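Local coordinates for germination protein YpeB (Bacillus megaterium QM B1551, PDB 5BOI) that takes part in the germination of Bacillus spores, probably as an inhibitory protein through this C-terminal, PepSY-containing part of the longer chain, at residues A[29-34]-A[45-50]; A[56-61]-A[72-77]; A[161-166]-A[198-203]. All blocks are in the same frame, centred on the assembly; numbering follows the deposited sequence.

Interaction 1 (A[29-34]-A[45-50]); sequences EQIHIV and YSLTIT
His-32 and Thr-48 face each other in the middle of an antiparallel ladder and exchange two backbone hydrogen bonds. Thr-48 N gives to His-32 O at 2.7 Å; His-32 N gives to Thr-48 O at 3.0 Å. Val-34 and Ser-46 repeat the exchange, with Ser-46 N 2.7 Å from Val-34 O. The far end is looser. Gln-30 O still takes a straight bond from Thr-50 N (3.0 Å, 173°), whereas Gln-30 N reaches Thr-50 O only weakly, at 3.5 Å. A chi1 of 55° tucks Thr-50 OG1 between its own N and carbonyl carbon, where it adds a second, weak bond to Gln-30 O. Two side-chain hydroxyls pair outside the hairpin: Ser-46 OG with Asp-61 OD1 and Tyr-45 OH with Val-10 O. The face carrying Ile-31, Ile-33, Leu-47 and Ile-49 is apolar. Ile-31 lies alongside Ile-49, its CG2 3.7 Å from Ile-49 CG1, while Ile-33 sends CD1 to within 3.8 Å of Tyr-45 CD1. This face of the hairpin packs on helix 12-22, where Ile-33 meets Glu-12 and Lys-16, Leu-47 meets Ala-19, and Lys-16 NZ bonds to Ile-31 O; across strand 45-50, Tyr-45, Leu-47 and Ile-49 carry the hydrogen bonding on to strand 57-63.

Interaction 2 (A[56-61]-A[72-77]); sequences QETYMD and VLEDRD
Tyr-59 and Leu-73 form the hydrogen-bonded pair at the centre of two almost exactly antiparallel strands, whose axes run 178° apart and approach to 4.6 Å. Tyr-59 N points nearly straight at Leu-73 O (2.8 Å, 174°), and Leu-73 N returns the bond to Tyr-59 O at the same length. Thr-58 with Glu-74 and Met-60 with Val-72 are the non-hydrogen-bonded pairs that flank it. Towards Gln-56 the strands part. Asp-75 N still reaches Glu-57 O, at 3.2 Å, but beyond it a water replaces the direct bond, accepting from Glu-57 N and donating to Asp-75 O. Asp-75 is also the centre of an inverse gamma turn, which bends the chain here. Strands 57-63 and 69-74 make up a beta hairpin in the PepSY-family part of YpeB, and the face bearing Met-60 and Val-72 is turned to helix 12-22, where both touch Phe-22. Met-60, with CG anti to the backbone N (chi1 -179°), stretches out so that CG, SD and CE all pass Val-72 CG2, CG coming to 3.7 Å. On the same face Thr-58 lies side by side with Glu-74, its OG1 3.3 Å from Glu-74 CG. The carboxylate of Glu-74 meets the edge of the Arg-76 guanidinium, within the same segment, as a salt bridge whose modelled separation is too short to be taken literally. Gln-56, bent at chi2, crosses the aliphatic part of Arg-76 at about a right angle. On the other face the edge of the Tyr-59 ring passes Asp-75 CB, which is 4.1 Å from Tyr-59 CE1.

Interaction 3 (A[161-166]-A[198-203]); sequences RDIPKP and EVLCYE
Leu-200 is the residue most deeply buried by this contact, and the loop 161-166 bends past it. A chi1 of -176° swings Leu-200 CG away from its backbone N, and the side chain divides its two methyls: CD1 meets Ile-163 CG2 at 3.7 Å, while CD2 presses against Pro-164 O at 3.1 Å, a tight approach, and lies 4.1 Å from Pro-166 CG. Pro-166 reaches Tyr-202 as well, its CB 3.3 Å from Tyr-202 OH; that hydroxyl is hydrogen-bonded to Ile-168 O, farther along the same loop. At the other end Glu-198 is gripped side-on by Arg-161. Arg-161 NE bonds to Glu-198 OE1 and Arg-161 NH1 to Glu-198 OE2, each at 2.9 Å and nearly straight, and both oxygens use their syn lone pairs. The two flat groups are nearly coplanar, 13° apart, and the two bonds together should restrain the rotation of both; Arg-161 NH2 turns to Asp-133 instead. Here a proline-containing linker lies over the face of the antiparallel sheet formed by strands 182-192, 198-208 and 211-218 before entering helix 170-175, which packs on Tyr-202, consistent with the helix-on-sheet packing of PepSY domains.

How the interactions relate
Interactions 1 and 2 are consecutive hairpin contacts in one region, their centres 10 Å apart. Strands 44-50 and 57-63 are neighbours, so the second strand of one pair adjoins the first of the other, with Ile-49 N 2.7 Å from Thr-58 O. Both rely on backbone ladders, with apolar side chains on the face turned to helix 12-22. Interaction 1 is partly buried; interaction 2 lies more at the surface, where water and charged side chains enter. Interaction 3, its centre 41 Å from that of interaction 1 and 37 Å from that of interaction 2, is also partly buried but has no ladder: mostly side-chain contacts, apolar ones and one salt bridge, join a loop to a strand.

Interaction 1 (A[29-34]-A[45-50])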
loop_
_atom_site.group_PDB
_atom_site.type_symbol
_atom_site.label_atom_id
_atom_site.label_comp_id
_atom_site.label_asym_id
_atom_site.label_seq_id
_atom_site.Cartn_x
_atom_site.Cartn_y
_atom_site.Cartn_z
ATOM N N GLU A 29 -0.054 -10.823 25.422
ATOM C CA GLU A 29 -0.841 -9.632 25.125
ATOM C C GLU A 29 -2.328 -9.834 25.386
ATOM O O GLU A 29 -2.934 -10.782 24.889
ATOM C CB GLU A 29 -0.644 -9.207 23.668
ATOM C CG GLU A 29 0.783 -8.857 23.291
ATOM C CD GLU A 29 1.566 -10.057 22.795
ATOM O OE1 GLU A 29 0.976 -11.155 22.698
ATOM O OE2 GLU A 29 2.768 -9.897 22.491
ATOM N N GLN A 30 -2.913 -8.933 26.168
ATOM C CA GLN A 30 -4.360 -8.888 26.312
ATOM C C GLN A 30 -4.945 -8.242 25.056
ATOM O O GLN A 30 -4.391 -7.271 24.538
ATOM C CB GLN A 30 -4.771 -8.109 27.567
ATOM C CG GLN A 30 -6.215 -7.607 27.529
ATOM C CD GLN A 30 -6.431 -6.322 28.309
ATOM O OE1 GLN A 30 -5.964 -6.178 29.441
ATOM N NE2 GLN A 30 -7.143 -5.377 27.702
ATOM N N ILE A 31 -6.052 -8.782 24.556
ATOM C CA ILE A 31 -6.702 -8.210 23.382
ATOM C C ILE A 31 -8.168 -7.859 23.645
ATOM O O ILE A 31 -9.003 -8.741 23.834
ATOM C CB ILE A 31 -6.624 -9.169 22.178
ATOM C CG1 ILE A 31 -5.190 -9.679 21.989
ATOM C CG2 ILE A 31 -7.154 -8.490 20.912
ATOM C CD1 ILE A 31 -5.003 -10.575 20.777
ATOM N N HIS A 32 -8.463 -6.561 23.665
ATOM C CA HIS A 32 -9.829 -6.056 23.800
ATOM C C HIS A 32 -10.466 -5.937 22.418
ATOM O O HIS A 32 -9.989 -5.178 21.571
ATOM C CB HIS A 32 -9.828 -4.699 24.523
ATOM C CG HIS A 32 -11.152 -3.992 24.509
ATOM N ND1 HIS A 32 -12.192 -4.337 25.343
ATOM C CD2 HIS A 32 -11.593 -2.945 23.771
ATOM C CE1 HIS A 32 -13.222 -3.539 25.116
ATOM N NE2 HIS A 32 -12.883 -2.685 24.165
ATOM N N ILE A 33 -11.536 -6.692 22.186
ATOM C CA ILE A 33 -12.144 -6.739 20.859
ATOM C C ILE A 33 -13.571 -6.180 20.865
ATOM O O ILE A 33 -14.353 -6.437 21.782
ATOM C CB ILE A 33 -12.136 -8.186 20.299
ATOM C CG1 ILE A 33 -12.831 -8.255 18.935
ATOM C CG2 ILE A 33 -12.787 -9.144 21.274
ATOM C CD1 ILE A 33 -12.589 -9.552 18.192
ATOM N N VAL A 34 -13.888 -5.398 19.836
ATOM C CA VAL A 34 -15.178 -4.728 19.703
ATOM C C VAL A 34 -15.783 -5.030 18.327
ATOM O O VAL A 34 -15.064 -5.065 17.330
ATOM C CB VAL A 34 -15.020 -3.197 19.899
ATOM C CG1 VAL A 34 -16.262 -2.442 19.452
ATOM C CG2 VAL A 34 -14.678 -2.872 21.348
ATOM N N TYR A 45 -14.258 -6.162 13.094
ATOM C CA TYR A 45 -13.850 -6.298 14.490
ATOM C C TYR A 45 -12.722 -5.331 14.835
ATOM O O TYR A 45 -11.630 -5.421 14.276
ATOM C CB TYR A 45 -13.397 -7.726 14.801
ATOM C CG TYR A 45 -14.491 -8.754 14.671
ATOM C CD1 TYR A 45 -15.416 -8.930 15.691
ATOM C CD2 TYR A 45 -14.570 -9.585 13.562
ATOM C CE1 TYR A 45 -16.421 -9.867 15.592
ATOM C CE2 TYR A 45 -15.566 -10.542 13.462
ATOM C CZ TYR A 45 -16.489 -10.673 14.479
ATOM O OH TYR A 45 -17.488 -11.611 14.391
ATOM N N SER A 46 -12.988 -4.406 15.752
ATOM C CA SER A 46 -11.971 -3.453 16.199
ATOM C C SER A 46 -11.236 -3.984 17.422
ATOM O O SER A 46 -11.830 -4.150 18.488
ATOM C CB SER A 46 -12.595 -2.093 16.522
ATOM O OG SER A 46 -12.764 -1.312 15.355
ATOM N N LEU A 47 -9.941 -4.231 17.268
ATOM C CA LEU A 47 -9.145 -4.800 18.344
ATOM C C LEU A 47 -8.213 -3.763 18.949
ATOM O O LEU A 47 -7.662 -2.917 18.238
ATOM C CB LEU A 47 -8.327 -5.993 17.845
ATOM C CG LEU A 47 -9.045 -7.311 17.546
ATOM C CD1 LEU A 47 -10.071 -7.167 16.432
ATOM C CD2 LEU A 47 -8.026 -8.365 17.175
ATOM N N THR A 48 -8.052 -3.832 20.268
ATOM C CA THR A 48 -7.064 -3.028 20.973
ATOM C C THR A 48 -6.133 -3.961 21.737
ATOM O O THR A 48 -6.482 -4.459 22.804
ATOM C CB THR A 48 -7.711 -2.024 21.955
ATOM O OG1 THR A 48 -8.627 -1.177 21.250
ATOM C CG2 THR A 48 -6.644 -1.159 22.609
ATOM N N ILE A 49 -4.956 -4.205 21.175
ATOM C CA ILE A 49 -3.990 -5.115 21.771
ATOM C C ILE A 49 -3.015 -4.360 22.673
ATOM O O ILE A 49 -2.388 -3.392 22.252
ATOM C CB ILE A 49 -3.209 -5.876 20.688
ATOM C CG1 ILE A 49 -4.172 -6.670 19.806
ATOM C CG2 ILE A 49 -2.176 -6.792 21.315
ATOM C CD1 ILE A 49 -4.106 -6.296 18.345
ATOM N N THR A 50 -2.889 -4.803 23.919
ATOM C CA THR A 50 -2.058 -4.096 24.883
ATOM C C THR A 50 -0.860 -4.938 25.322
ATOM O O THR A 50 -1.021 -6.072 25.760
ATOM C CB THR A 50 -2.870 -3.698 26.135
ATOM O OG1 THR A 50 -3.495 -4.864 26.687
ATOM C CG2 THR A 50 -3.951 -2.695 25.777
#

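Interaction 2 (A[56-61]-A[72-77])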
loop_
_atom_site.group_PDB
_atom_site.type_symbol
_atom_site.label_atom_id
_atom_site.label_comp_id
_atom_site.label_asym_id
_atom_site.label_seq_id
_atom_site.Cartn_x
_atom_site.Cartn_y
_atom_site.Cartn_z
ATOM N N GLN A 56 2.045 -0.082 25.771
ATOM C CA GLN A 56 1.867 0.257 24.366
ATOM C C GLN A 56 0.621 -0.413 23.794
ATOM O O GLN A 56 0.403 -1.611 23.989
ATOM C CB GLN A 56 3.098 -0.160 23.550
ATOM C CG GLN A 56 4.342 0.707 23.732
ATOM C CD GLN A 56 4.226 2.083 23.085
ATOM O OE1 GLN A 56 3.182 2.447 22.541
ATOM N NE2 GLN A 56 5.313 2.849 23.134
ATOM N N GLU A 57 -0.188 0.357 23.075
ATOM C CA GLU A 57 -1.411 -0.179 22.501
ATOM C C GLU A 57 -1.350 -0.252 20.980
ATOM O O GLU A 57 -0.781 0.620 20.320
ATOM C CB GLU A 57 -2.613 0.657 22.931
ATOM C CG GLU A 57 -2.849 0.670 24.427
ATOM C CD GLU A 57 -4.088 1.450 24.803
ATOM O OE1 GLU A 57 -5.116 1.302 24.111
ATOM O OE2 GLU A 57 -4.033 2.218 25.787
ATOM N N THR A 58 -1.938 -1.312 20.442
ATOM C CA THR A 58 -2.015 -1.527 19.003
ATOM C C THR A 58 -3.475 -1.705 18.617
ATOM O O THR A 58 -4.226 -2.419 19.292
ATOM C CB THR A 58 -1.203 -2.766 18.563
ATOM O OG1 THR A 58 0.190 -2.520 18.787
ATOM C CG2 THR A 58 -1.430 -3.078 17.071
ATOM N N TYR A 59 -3.875 -1.050 17.533
ATOM C CA TYR A 59 -5.250 -1.104 17.077
ATOM C C TYR A 59 -5.302 -1.835 15.748
ATOM O O TYR A 59 -4.538 -1.535 14.834
ATOM C CB TYR A 59 -5.833 0.304 16.946
ATOM C CG TYR A 59 -5.599 1.153 18.176
ATOM C CD1 TYR A 59 -4.412 1.864 18.343
ATOM C CD2 TYR A 59 -6.551 1.227 19.183
ATOM C CE1 TYR A 59 -4.189 2.637 19.474
ATOM C CE2 TYR A 59 -6.338 1.997 20.312
ATOM C CZ TYR A 59 -5.156 2.698 20.453
ATOM O OH TYR A 59 -4.937 3.462 21.576
ATOM N N MET A 60 -6.201 -2.798 15.646
ATOM C CA MET A 60 -6.279 -3.601 14.449
ATOM C C MET A 60 -7.714 -3.860 14.055
ATOM O O MET A 60 -8.546 -4.221 14.889
ATOM C CB MET A 60 -5.553 -4.929 14.643
ATOM C CG MET A 60 -5.591 -5.787 13.386
ATOM S SD MET A 60 -4.422 -7.161 13.434
ATOM C CE MET A 60 -4.553 -7.774 11.752
ATOM N N ASP A 61 -7.999 -3.682 12.773
ATOM C CA ASP A 61 -9.317 -3.974 12.257
ATOM C C ASP A 61 -9.263 -5.171 11.313
ATOM O O ASP A 61 -8.367 -5.297 10.469
ATOM C CB ASP A 61 -9.902 -2.747 11.559
ATOM C CG ASP A 61 -10.211 -1.617 12.537
ATOM O OD1 ASP A 61 -11.305 -1.639 13.137
ATOM O OD2 ASP A 61 -9.365 -0.710 12.708
ATOM N N VAL A 72 -4.078 -1.609 10.574
ATOM C CA VAL A 72 -3.283 -1.753 11.800
ATOM C C VAL A 72 -2.600 -0.450 12.166
ATOM O O VAL A 72 -2.120 0.291 11.302
ATOM C CB VAL A 72 -2.177 -2.850 11.675
ATOM C CG1 VAL A 72 -1.217 -2.810 12.883
ATOM C CG2 VAL A 72 -2.780 -4.229 11.528
ATOM N N LEU A 73 -2.555 -0.149 13.454
ATOM C CA LEU A 73 -1.685 0.921 13.906
ATOM C C LEU A 73 -1.141 0.610 15.288
ATOM O O LEU A 73 -1.911 0.391 16.221
ATOM C CB LEU A 73 -2.418 2.258 13.922
ATOM C CG LEU A 73 -1.478 3.394 14.329
ATOM C CD1 LEU A 73 -0.258 3.399 13.418
ATOM C CD2 LEU A 73 -2.189 4.738 14.298
ATOM N N GLU A 74 0.187 0.549 15.388
ATOM C CA GLU A 74 0.868 0.449 16.669
ATOM C C GLU A 74 1.243 1.860 17.059
ATOM O O GLU A 74 2.103 2.462 16.416
ATOM C CB GLU A 74 2.120 -0.432 16.590
ATOM C CG GLU A 74 1.882 -1.844 16.062
ATOM C CD GLU A 74 3.110 -2.737 16.209
ATOM O OE1 GLU A 74 4.048 -2.354 16.949
ATOM O OE2 GLU A 74 3.136 -3.821 15.579
ATOM N N ASP A 75 0.597 2.388 18.093
ATOM C CA ASP A 75 0.781 3.787 18.475
ATOM C C ASP A 75 2.049 3.972 19.301
ATOM O O ASP A 75 2.006 4.041 20.533
ATOM C CB ASP A 75 -0.436 4.296 19.242
ATOM C CG ASP A 75 -0.397 5.793 19.463
ATOM O OD1 ASP A 75 0.214 6.505 18.637
ATOM O OD2 ASP A 75 -0.977 6.252 20.464
ATOM N N ARG A 76 3.171 4.067 18.599
ATOM C CA ARG A 76 4.491 3.997 19.207
ATOM C C ARG A 76 5.461 4.937 18.498
ATOM O O ARG A 76 5.554 4.933 17.272
ATOM C CB ARG A 76 5.010 2.555 19.155
ATOM C CG ARG A 76 6.264 2.301 19.967
ATOM C CD ARG A 76 6.592 0.809 20.039
ATOM N NE ARG A 76 7.346 0.320 18.885
ATOM C CZ ARG A 76 6.835 -0.425 17.908
ATOM N NH1 ARG A 76 7.610 -0.828 16.909
ATOM N NH2 ARG A 76 5.554 -0.774 17.930
ATOM N N ASP A 77 6.185 5.743 19.270
ATOM C CA ASP A 77 7.184 6.641 18.705
ATOM C C ASP A 77 8.563 5.973 18.667
ATOM O O ASP A 77 9.004 5.392 19.667
ATOM C CB ASP A 77 7.243 7.941 19.507
ATOM C CG ASP A 77 8.128 8.982 18.862
ATOM O OD1 ASP A 77 7.767 9.491 17.776
ATOM O OD2 ASP A 77 9.191 9.282 19.434
HETATM O O HOH W 1 0.395 3.067 22.989
#

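Interaction 3 (A[161-166]-A[198-203])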
loop_
_atom_site.group_PDB
_atom_site.type_symbol
_atom_site.label_atom_id
_atom_site.label_comp_id
_atom_site.label_asym_id
_atom_site.label_seq_id
_atom_site.Cartn_x
_atom_site.Cartn_y
_atom_site.Cartn_z
ATOM N N ARG A 161 -11.251 -5.920 -13.714
ATOM C CA ARG A 161 -11.425 -4.915 -14.743
ATOM C C ARG A 161 -11.061 -5.543 -16.082
ATOM O O ARG A 161 -10.207 -6.432 -16.138
ATOM C CB ARG A 161 -10.530 -3.700 -14.473
ATOM C CG ARG A 161 -10.688 -3.047 -13.094
ATOM C CD ARG A 161 -9.425 -2.262 -12.723
ATOM N NE ARG A 161 -9.642 -1.285 -11.651
ATOM C CZ ARG A 161 -9.518 -1.550 -10.354
ATOM N NH1 ARG A 161 -9.729 -0.594 -9.453
ATOM N NH2 ARG A 161 -9.179 -2.773 -9.953
ATOM N N ASP A 162 -11.690 -5.103 -17.165
ATOM C CA ASP A 162 -11.177 -5.487 -18.478
ATOM C C ASP A 162 -10.543 -4.237 -19.063
ATOM O O ASP A 162 -11.229 -3.321 -19.496
ATOM C CB ASP A 162 -12.256 -6.059 -19.405
ATOM C CG ASP A 162 -11.775 -6.187 -20.848
ATOM O OD1 ASP A 162 -10.863 -7.009 -21.105
ATOM O OD2 ASP A 162 -12.330 -5.514 -21.739
ATOM N N ILE A 163 -9.217 -4.216 -19.062
ATOM C CA ILE A 163 -8.437 -3.041 -19.420
ATOM C C ILE A 163 -8.349 -2.862 -20.933
ATOM O O ILE A 163 -8.025 -3.811 -21.653
ATOM C CB ILE A 163 -7.034 -3.141 -18.789
ATOM C CG1 ILE A 163 -7.188 -3.218 -17.267
ATOM C CG2 ILE A 163 -6.134 -1.992 -19.223
ATOM C CD1 ILE A 163 -5.945 -3.592 -16.543
ATOM N N PRO A 164 -8.660 -1.641 -21.421
ATOM C CA PRO A 164 -8.712 -1.366 -22.860
ATOM C C PRO A 164 -7.325 -1.334 -23.487
ATOM O O PRO A 164 -6.319 -1.211 -22.782
ATOM C CB PRO A 164 -9.367 0.018 -22.930
ATOM C CG PRO A 164 -8.963 0.666 -21.654
ATOM C CD PRO A 164 -8.964 -0.436 -20.625
ATOM N N LYS A 165 -7.283 -1.438 -24.807
ATOM C CA LYS A 165 -6.041 -1.320 -25.552
ATOM C C LYS A 165 -5.680 0.157 -25.711
ATOM O O LYS A 165 -6.563 0.990 -25.921
ATOM C CB LYS A 165 -6.174 -1.999 -26.920
ATOM C CG LYS A 165 -4.860 -2.313 -27.614
ATOM C CD LYS A 165 -5.100 -3.111 -28.890
ATOM C CE LYS A 165 -6.046 -4.276 -28.629
ATOM N NZ LYS A 165 -5.352 -5.600 -28.656
ATOM N N PRO A 166 -4.386 0.490 -25.607
ATOM C CA PRO A 166 -4.009 1.882 -25.865
ATOM C C PRO A 166 -4.318 2.262 -27.284
ATOM O O PRO A 166 -4.263 1.395 -28.167
ATOM C CB PRO A 166 -2.498 1.901 -25.636
ATOM C CG PRO A 166 -2.227 0.733 -24.755
ATOM C CD PRO A 166 -3.257 -0.303 -25.084
ATOM N N GLU A 198 -11.214 6.232 -13.658
ATOM C CA GLU A 198 -10.059 5.414 -14.046
ATOM C C GLU A 198 -9.679 5.587 -15.519
ATOM O O GLU A 198 -10.512 5.502 -16.421
ATOM C CB GLU A 198 -10.322 3.943 -13.719
ATOM C CG GLU A 198 -10.393 3.716 -12.203
ATOM C CD GLU A 198 -10.343 2.260 -11.785
ATOM O OE1 GLU A 198 -10.360 1.370 -12.660
ATOM O OE2 GLU A 198 -10.299 2.014 -10.559
ATOM N N VAL A 199 -8.399 5.854 -15.736
ATOM C CA VAL A 199 -7.838 6.118 -17.050
ATOM C C VAL A 199 -6.583 5.278 -17.275
ATOM O O VAL A 199 -5.765 5.152 -16.367
ATOM C CB VAL A 199 -7.498 7.620 -17.194
ATOM C CG1 VAL A 199 -6.581 7.857 -18.371
ATOM C CG2 VAL A 199 -8.796 8.432 -17.367
ATOM N N LEU A 200 -6.443 4.687 -18.461
ATOM C CA LEU A 200 -5.227 3.934 -18.784
ATOM C C LEU A 200 -4.127 4.883 -19.249
ATOM O O LEU A 200 -4.364 5.719 -20.125
ATOM C CB LEU A 200 -5.500 2.885 -19.872
ATOM C CG LEU A 200 -4.346 1.950 -20.248
ATOM C CD1 LEU A 200 -3.977 0.994 -19.107
ATOM C CD2 LEU A 200 -4.675 1.150 -21.526
ATOM N N CYS A 201 -2.931 4.737 -18.677
ATOM C CA CYS A 201 -1.783 5.601 -18.985
ATOM C C CYS A 201 -0.494 4.835 -19.217
ATOM O O CYS A 201 -0.305 3.749 -18.681
ATOM C CB CYS A 201 -1.507 6.588 -17.841
ATOM S SG CYS A 201 -2.846 7.689 -17.392
ATOM N N TYR A 202 0.429 5.418 -19.973
ATOM C CA TYR A 202 1.820 4.955 -19.908
ATOM C C TYR A 202 2.469 5.702 -18.756
ATOM O O TYR A 202 2.386 6.935 -18.704
ATOM C CB TYR A 202 2.572 5.261 -21.194
ATOM C CG TYR A 202 2.087 4.446 -22.367
ATOM C CD1 TYR A 202 2.544 3.161 -22.548
ATOM C CD2 TYR A 202 1.171 4.972 -23.280
ATOM C CE1 TYR A 202 2.091 2.382 -23.616
ATOM C CE2 TYR A 202 0.721 4.224 -24.373
ATOM C CZ TYR A 202 1.186 2.913 -24.528
ATOM O OH TYR A 202 0.753 2.129 -25.592
ATOM N N GLU A 203 3.096 4.964 -17.849
ATOM C CA GLU A 203 3.787 5.549 -16.710
ATOM C C GLU A 203 5.281 5.566 -16.999
ATOM O O GLU A 203 5.849 4.544 -17.369
ATOM C CB GLU A 203 3.502 4.743 -15.439
ATOM C CG GLU A 203 4.332 5.175 -14.244
ATOM C CD GLU A 203 4.621 4.018 -13.315
ATOM O OE1 GLU A 203 3.679 3.246 -13.029
ATOM O OE2 GLU A 203 5.783 3.882 -12.876
#